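PDB 5H2D: KLLA0C04147p, which is an Osh1 protein of the OSBP family whose ergosterol-binding ORD domain, the part described here, probably serves in sterol transfer between membranes. Local coordinates for residues F328-P340 / T353-Y367. Numbering follows the deposited sequence.
Sequences FNLTKFAVTLNAP and TRLRPDQRAMEEGRY
The backbones of 328-340 and 353-367 come closest at N338 and R354, CA to CA 5.2 Å, and stand farther apart at F328 and E363. R360, bent at chi2 and chi3 (67° and 52°), grips N338 O end-on: NH2 bonds it at 2.9 Å and NH1 at 3.2 Å, the oxygen lying in the guanidinium plane. The same NH2 also reaches R354 O, while NH1 pairs with E363 OE1; these in-plane bonds fix the rotation of the group, and the ring of P340 lies over one face, CG 3.8 Å above its plane. An alanine in place of R360 would probably leave N338 O without both its donors and E363 without one cationic partner. N338 swings CG anti to its own N (chi1 -156°), bringing ND2 to E363 OE2 at 3.1 Å from above the carboxylate plane, the two flat groups almost perpendicular. A water accepts from ND2 and donates to T353 O and R356 O. R354, extended from CG to NE, brings CD to 3.1 Å from A339 O, which lies at the guanidinium edge, while L337 O lies over one face. F328 CZ comes within 3.5 Å of M362 O, and Y367, arriving from the opposite direction, brings OH to 3.9 Å from that CZ. Q74 is the main polar partner of both the N338 and Q359 amides, R30 adds a salt bridge to E363, D352 one to R354, and D38 bonds Y367 OH. Within this oxysterol-binding domain, the buried contact joins the loops on either side of helix 332-337 to the 3-10 turn 353-355 and helix 357-363, with strand 128-133 touching L337 and R354, and strand 119-121 meeting Q359 and M362.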
loop_
_atom_site.group_PDB
_atom_site.type_symbol
_atom_site.label_atom_id
_atom_site.label_comp_id
_atom_site.label_asym_id
_atom_site.label_seq_id
_atom_site.Cartn_x
_atom_site.Cartn_y
_atom_site.Cartn_z
ATOM N N PHE A 328 10.940 7.669 13.895
ATOM C CA PHE A 328 10.859 7.555 12.440
ATOM C C PHE A 328 9.575 8.162 11.892
ATOM O O PHE A 328 9.260 7.974 10.708
ATOM C CB PHE A 328 10.983 6.094 11.983
ATOM C CG PHE A 328 12.073 5.326 12.694
ATOM C CD1 PHE A 328 13.391 5.468 12.315
ATOM C CD2 PHE A 328 11.767 4.465 13.733
ATOM C CE1 PHE A 328 14.383 4.773 12.967
ATOM C CE2 PHE A 328 12.764 3.766 14.393
ATOM C CZ PHE A 328 14.073 3.926 14.003
ATOM N N ASN A 329 8.825 8.899 12.716
ATOM C CA ASN A 329 7.608 9.579 12.279
ATOM C C ASN A 329 6.564 8.601 11.763
ATOM O O ASN A 329 5.746 8.938 10.902
ATOM C CB ASN A 329 7.914 10.651 11.226
ATOM C CG ASN A 329 8.556 11.878 11.825
ATOM O OD1 ASN A 329 8.551 12.056 13.043
ATOM N ND2 ASN A 329 9.095 12.741 10.980
ATOM N N LEU A 330 6.571 7.380 12.284
ATOM C CA LEU A 330 5.599 6.395 11.840
ATOM C C LEU A 330 4.192 6.788 12.268
ATOM O O LEU A 330 3.990 7.468 13.280
ATOM C CB LEU A 330 5.932 5.025 12.414
ATOM C CG LEU A 330 7.256 4.398 11.993
ATOM C CD1 LEU A 330 7.301 2.965 12.503
ATOM C CD2 LEU A 330 7.436 4.440 10.468
ATOM N N THR A 331 3.211 6.351 11.484
ATOM C CA THR A 331 1.811 6.442 11.883
ATOM C C THR A 331 1.472 5.342 12.887
ATOM O O THR A 331 2.185 4.348 13.023
ATOM C CB THR A 331 0.879 6.287 10.681
ATOM O OG1 THR A 331 1.089 5.000 10.083
ATOM C CG2 THR A 331 1.108 7.398 9.646
ATOM N N LYS A 332 0.338 5.510 13.572
ATOM C CA LYS A 332 -0.162 4.437 14.427
ATOM C C LYS A 332 -0.307 3.142 13.642
ATOM O O LYS A 332 0.099 2.067 14.102
ATOM C CB LYS A 332 -1.516 4.817 15.036
ATOM C CG LYS A 332 -1.484 5.819 16.169
ATOM C CD LYS A 332 -2.754 5.648 17.039
ATOM C CE LYS A 332 -3.618 6.902 17.093
ATOM N NZ LYS A 332 -4.300 7.192 15.798
ATOM N N PHE A 333 -0.905 3.227 12.448
ATOM C CA PHE A 333 -1.110 2.022 11.657
ATOM C C PHE A 333 0.224 1.391 11.285
ATOM O O PHE A 333 0.389 0.170 11.381
ATOM C CB PHE A 333 -1.920 2.339 10.401
ATOM C CG PHE A 333 -2.284 1.124 9.593
ATOM C CD1 PHE A 333 -3.335 0.298 9.980
ATOM C CD2 PHE A 333 -1.599 0.819 8.420
ATOM C CE1 PHE A 333 -3.672 -0.810 9.232
ATOM C CE2 PHE A 333 -1.934 -0.293 7.678
ATOM C CZ PHE A 333 -2.978 -1.101 8.071
ATOM N N ALA A 334 1.194 2.210 10.869
ATOM C CA ALA A 334 2.480 1.651 10.477
ATOM C C ALA A 334 3.171 0.971 11.647
ATOM O O ALA A 334 3.859 -0.031 11.457
ATOM C CB ALA A 334 3.381 2.736 9.876
ATOM N N VAL A 335 2.991 1.495 12.865
ATOM C CA VAL A 335 3.573 0.862 14.045
ATOM C C VAL A 335 3.074 -0.568 14.220
ATOM O O VAL A 335 3.801 -1.428 14.747
ATOM C CB VAL A 335 3.290 1.732 15.287
ATOM C CG1 VAL A 335 3.580 0.947 16.581
ATOM C CG2 VAL A 335 4.164 2.976 15.260
ATOM N N THR A 336 1.855 -0.873 13.747
ATOM C CA THR A 336 1.343 -2.231 13.935
ATOM C C THR A 336 1.987 -3.258 13.005
ATOM O O THR A 336 1.880 -4.463 13.269
ATOM C CB THR A 336 -0.181 -2.306 13.733
ATOM O OG1 THR A 336 -0.510 -2.195 12.335
ATOM C CG2 THR A 336 -0.908 -1.238 14.545
ATOM N N LEU A 337 2.656 -2.824 11.933
ATOM C CA LEU A 337 2.929 -3.734 10.829
ATOM C C LEU A 337 4.122 -4.641 11.101
ATOM O O LEU A 337 4.059 -5.848 10.836
ATOM C CB LEU A 337 3.170 -2.936 9.547
ATOM C CG LEU A 337 1.940 -2.199 9.021
ATOM C CD1 LEU A 337 2.305 -1.300 7.841
ATOM C CD2 LEU A 337 0.843 -3.167 8.625
ATOM N N ASN A 338 5.231 -4.077 11.579
ATOM C CA ASN A 338 6.435 -4.862 11.831
ATOM C C ASN A 338 6.502 -5.393 13.256
ATOM O O ASN A 338 7.603 -5.630 13.769
ATOM C CB ASN A 338 7.688 -4.041 11.521
ATOM C CG ASN A 338 8.884 -4.925 11.211
ATOM O OD1 ASN A 338 8.748 -5.927 10.522
ATOM N ND2 ASN A 338 10.057 -4.574 11.753
ATOM N N ALA A 339 5.360 -5.600 13.899
ATOM C CA ALA A 339 5.339 -6.041 15.296
ATOM C C ALA A 339 5.612 -7.535 15.390
ATOM O O ALA A 339 4.878 -8.325 14.788
ATOM C CB ALA A 339 3.987 -5.730 15.922
ATOM N N PRO A 340 6.635 -7.969 16.145
ATOM C CA PRO A 340 6.898 -9.410 16.335
ATOM C C PRO A 340 6.002 -9.977 17.430
ATOM O O PRO A 340 6.455 -10.377 18.514
ATOM C CB PRO A 340 8.381 -9.423 16.713
ATOM C CG PRO A 340 8.547 -8.158 17.499
ATOM C CD PRO A 340 7.639 -7.131 16.824
ATOM N N THR A 353 8.790 -10.504 6.905
ATOM C CA THR A 353 9.530 -9.284 7.228
ATOM C C THR A 353 9.744 -9.082 8.727
ATOM O O THR A 353 10.777 -8.530 9.131
ATOM C CB THR A 353 8.791 -8.071 6.647
ATOM O OG1 THR A 353 8.659 -8.248 5.228
ATOM C CG2 THR A 353 9.551 -6.748 6.960
ATOM N N ARG A 354 8.793 -9.513 9.569
ATOM C CA ARG A 354 8.985 -9.348 11.013
ATOM C C ARG A 354 10.252 -10.043 11.497
ATOM O O ARG A 354 10.824 -9.646 12.519
ATOM C CB ARG A 354 7.780 -9.885 11.778
ATOM C CG ARG A 354 6.531 -9.061 11.587
ATOM C CD ARG A 354 5.358 -9.819 12.156
ATOM N NE ARG A 354 4.079 -9.177 11.885
ATOM C CZ ARG A 354 3.357 -9.412 10.802
ATOM N NH1 ARG A 354 3.808 -10.249 9.881
ATOM N NH2 ARG A 354 2.182 -8.827 10.645
ATOM N N LEU A 355 10.707 -11.064 10.782
ATOM C CA LEU A 355 11.902 -11.805 11.167
ATOM C C LEU A 355 13.164 -11.258 10.531
ATOM O O LEU A 355 14.251 -11.801 10.777
ATOM C CB LEU A 355 11.754 -13.282 10.789
ATOM C CG LEU A 355 10.502 -13.935 11.357
ATOM C CD1 LEU A 355 10.342 -15.372 10.877
ATOM C CD2 LEU A 355 10.526 -13.867 12.880
ATOM N N ARG A 356 13.051 -10.215 9.714
ATOM C CA ARG A 356 14.218 -9.688 9.017
ATOM C C ARG A 356 15.148 -8.978 9.997
ATOM O O ARG A 356 14.734 -8.003 10.633
ATOM C CB ARG A 356 13.786 -8.758 7.885
ATOM C CG ARG A 356 14.968 -8.363 7.066
ATOM C CD ARG A 356 14.642 -7.496 5.871
ATOM N NE ARG A 356 15.912 -7.025 5.343
ATOM C CZ ARG A 356 16.111 -6.568 4.114
ATOM N NH1 ARG A 356 15.117 -6.529 3.232
ATOM N NH2 ARG A 356 17.329 -6.160 3.771
ATOM N N PRO A 357 16.401 -9.428 10.156
ATOM C CA PRO A 357 17.203 -9.006 11.314
ATOM C C PRO A 357 17.831 -7.630 11.198
ATOM O O PRO A 357 18.022 -6.968 12.229
ATOM C CB PRO A 357 18.283 -10.099 11.402
ATOM C CG PRO A 357 18.406 -10.641 10.027
ATOM C CD PRO A 357 16.990 -10.586 9.464
ATOM N N ASP A 358 18.211 -7.194 9.989
ATOM C CA ASP A 358 18.731 -5.833 9.869
ATOM C C ASP A 358 17.629 -4.812 10.109
ATOM O O ASP A 358 17.827 -3.814 10.818
ATOM C CB ASP A 358 19.419 -5.602 8.511
ATOM C CG ASP A 358 18.604 -6.068 7.313
ATOM O OD1 ASP A 358 17.624 -6.832 7.459
ATOM O OD2 ASP A 358 18.999 -5.681 6.190
ATOM N N GLN A 359 16.451 -5.058 9.544
ATOM C CA GLN A 359 15.328 -4.163 9.774
ATOM C C GLN A 359 14.918 -4.151 11.246
ATOM O O GLN A 359 14.559 -3.097 11.781
ATOM C CB GLN A 359 14.160 -4.573 8.877
ATOM C CG GLN A 359 12.993 -3.622 8.958
ATOM C CD GLN A 359 11.896 -3.998 8.001
ATOM O OE1 GLN A 359 12.151 -4.475 6.895
ATOM N NE2 GLN A 359 10.658 -3.789 8.425
ATOM N N ARG A 360 14.953 -5.309 11.914
ATOM C CA ARG A 360 14.623 -5.350 13.339
ATOM C C ARG A 360 15.617 -4.534 14.155
ATOM O O ARG A 360 15.225 -3.774 15.051
ATOM C CB ARG A 360 14.596 -6.795 13.836
ATOM C CG ARG A 360 14.407 -6.940 15.356
ATOM C CD ARG A 360 13.022 -6.483 15.819
ATOM N NE ARG A 360 11.991 -7.143 15.028
ATOM C CZ ARG A 360 10.820 -6.597 14.721
ATOM N NH1 ARG A 360 10.511 -5.387 15.163
ATOM N NH2 ARG A 360 9.969 -7.260 13.954
ATOM N N ALA A 361 16.911 -4.702 13.877
ATOM C CA ALA A 361 17.922 -3.919 14.581
ATOM C C ALA A 361 17.682 -2.431 14.395
ATOM O O ALA A 361 17.754 -1.655 15.358
ATOM C CB ALA A 361 19.320 -4.296 14.097
ATOM N N MET A 362 17.383 -2.009 13.165
ATOM C CA MET A 362 17.189 -0.584 12.928
ATOM C C MET A 362 15.987 -0.072 13.704
ATOM O O MET A 362 16.034 1.016 14.292
ATOM C CB MET A 362 17.016 -0.294 11.441
ATOM C CG MET A 362 16.918 1.198 11.185
ATOM S SD MET A 362 16.584 1.589 9.459
ATOM C CE MET A 362 18.153 1.168 8.710
ATOM N N GLU A 363 14.907 -0.855 13.738
ATOM C CA GLU A 363 13.720 -0.421 14.464
ATOM C C GLU A 363 14.023 -0.205 15.936
ATOM O O GLU A 363 13.409 0.657 16.581
ATOM C CB GLU A 363 12.601 -1.447 14.303
ATOM C CG GLU A 363 11.253 -0.941 14.781
ATOM C CD GLU A 363 10.230 -2.050 14.901
ATOM O OE1 GLU A 363 10.083 -2.606 16.012
ATOM O OE2 GLU A 363 9.569 -2.370 13.886
ATOM N N GLU A 364 14.957 -0.976 16.479
ATOM C CA GLU A 364 15.333 -0.886 17.883
ATOM C C GLU A 364 16.476 0.086 18.110
ATOM O O GLU A 364 16.997 0.167 19.231
ATOM C CB GLU A 364 15.684 -2.281 18.404
ATOM C CG GLU A 364 14.457 -3.206 18.362
ATOM C CD GLU A 364 14.690 -4.583 18.955
ATOM O OE1 GLU A 364 15.847 -4.936 19.245
ATOM O OE2 GLU A 364 13.703 -5.326 19.114
ATOM N N GLY A 365 16.874 0.826 17.078
ATOM C CA GLY A 365 17.906 1.834 17.227
ATOM C C GLY A 365 19.324 1.314 17.252
ATOM O O GLY A 365 20.236 2.050 17.645
ATOM N N ARG A 366 19.544 0.070 16.832
ATOM C CA ARG A 366 20.875 -0.534 16.833
ATOM C C ARG A 366 21.411 -0.471 15.409
ATOM O O ARG A 366 21.357 -1.433 14.646
ATOM C CB ARG A 366 20.815 -1.954 17.376
ATOM C CG ARG A 366 20.433 -1.975 18.839
ATOM C CD ARG A 366 20.820 -3.277 19.487
ATOM N NE ARG A 366 20.202 -4.393 18.795
ATOM C CZ ARG A 366 18.953 -4.786 18.997
ATOM N NH1 ARG A 366 18.189 -4.154 19.882
ATOM N NH2 ARG A 366 18.469 -5.816 18.316
ATOM N N TYR A 367 21.926 0.705 15.052
ATOM C CA TYR A 367 22.185 0.983 13.648
ATOM C C TYR A 367 23.432 0.276 13.139
ATOM O O TYR A 367 23.495 -0.061 11.953
ATOM C CB TYR A 367 22.270 2.494 13.422
ATOM C CG TYR A 367 21.022 3.187 13.913
ATOM C CD1 TYR A 367 19.754 2.737 13.531
ATOM C CD2 TYR A 367 21.095 4.250 14.805
ATOM C CE1 TYR A 367 18.605 3.354 14.002
ATOM C CE2 TYR A 367 19.940 4.876 15.279
ATOM C CZ TYR A 367 18.702 4.424 14.876
ATOM O OH TYR A 367 17.559 5.036 15.352
HETATM O O HOH W 1 1.585 -7.291 12.976
HETATM O O HOH W 2 11.983 -6.631 10.916
#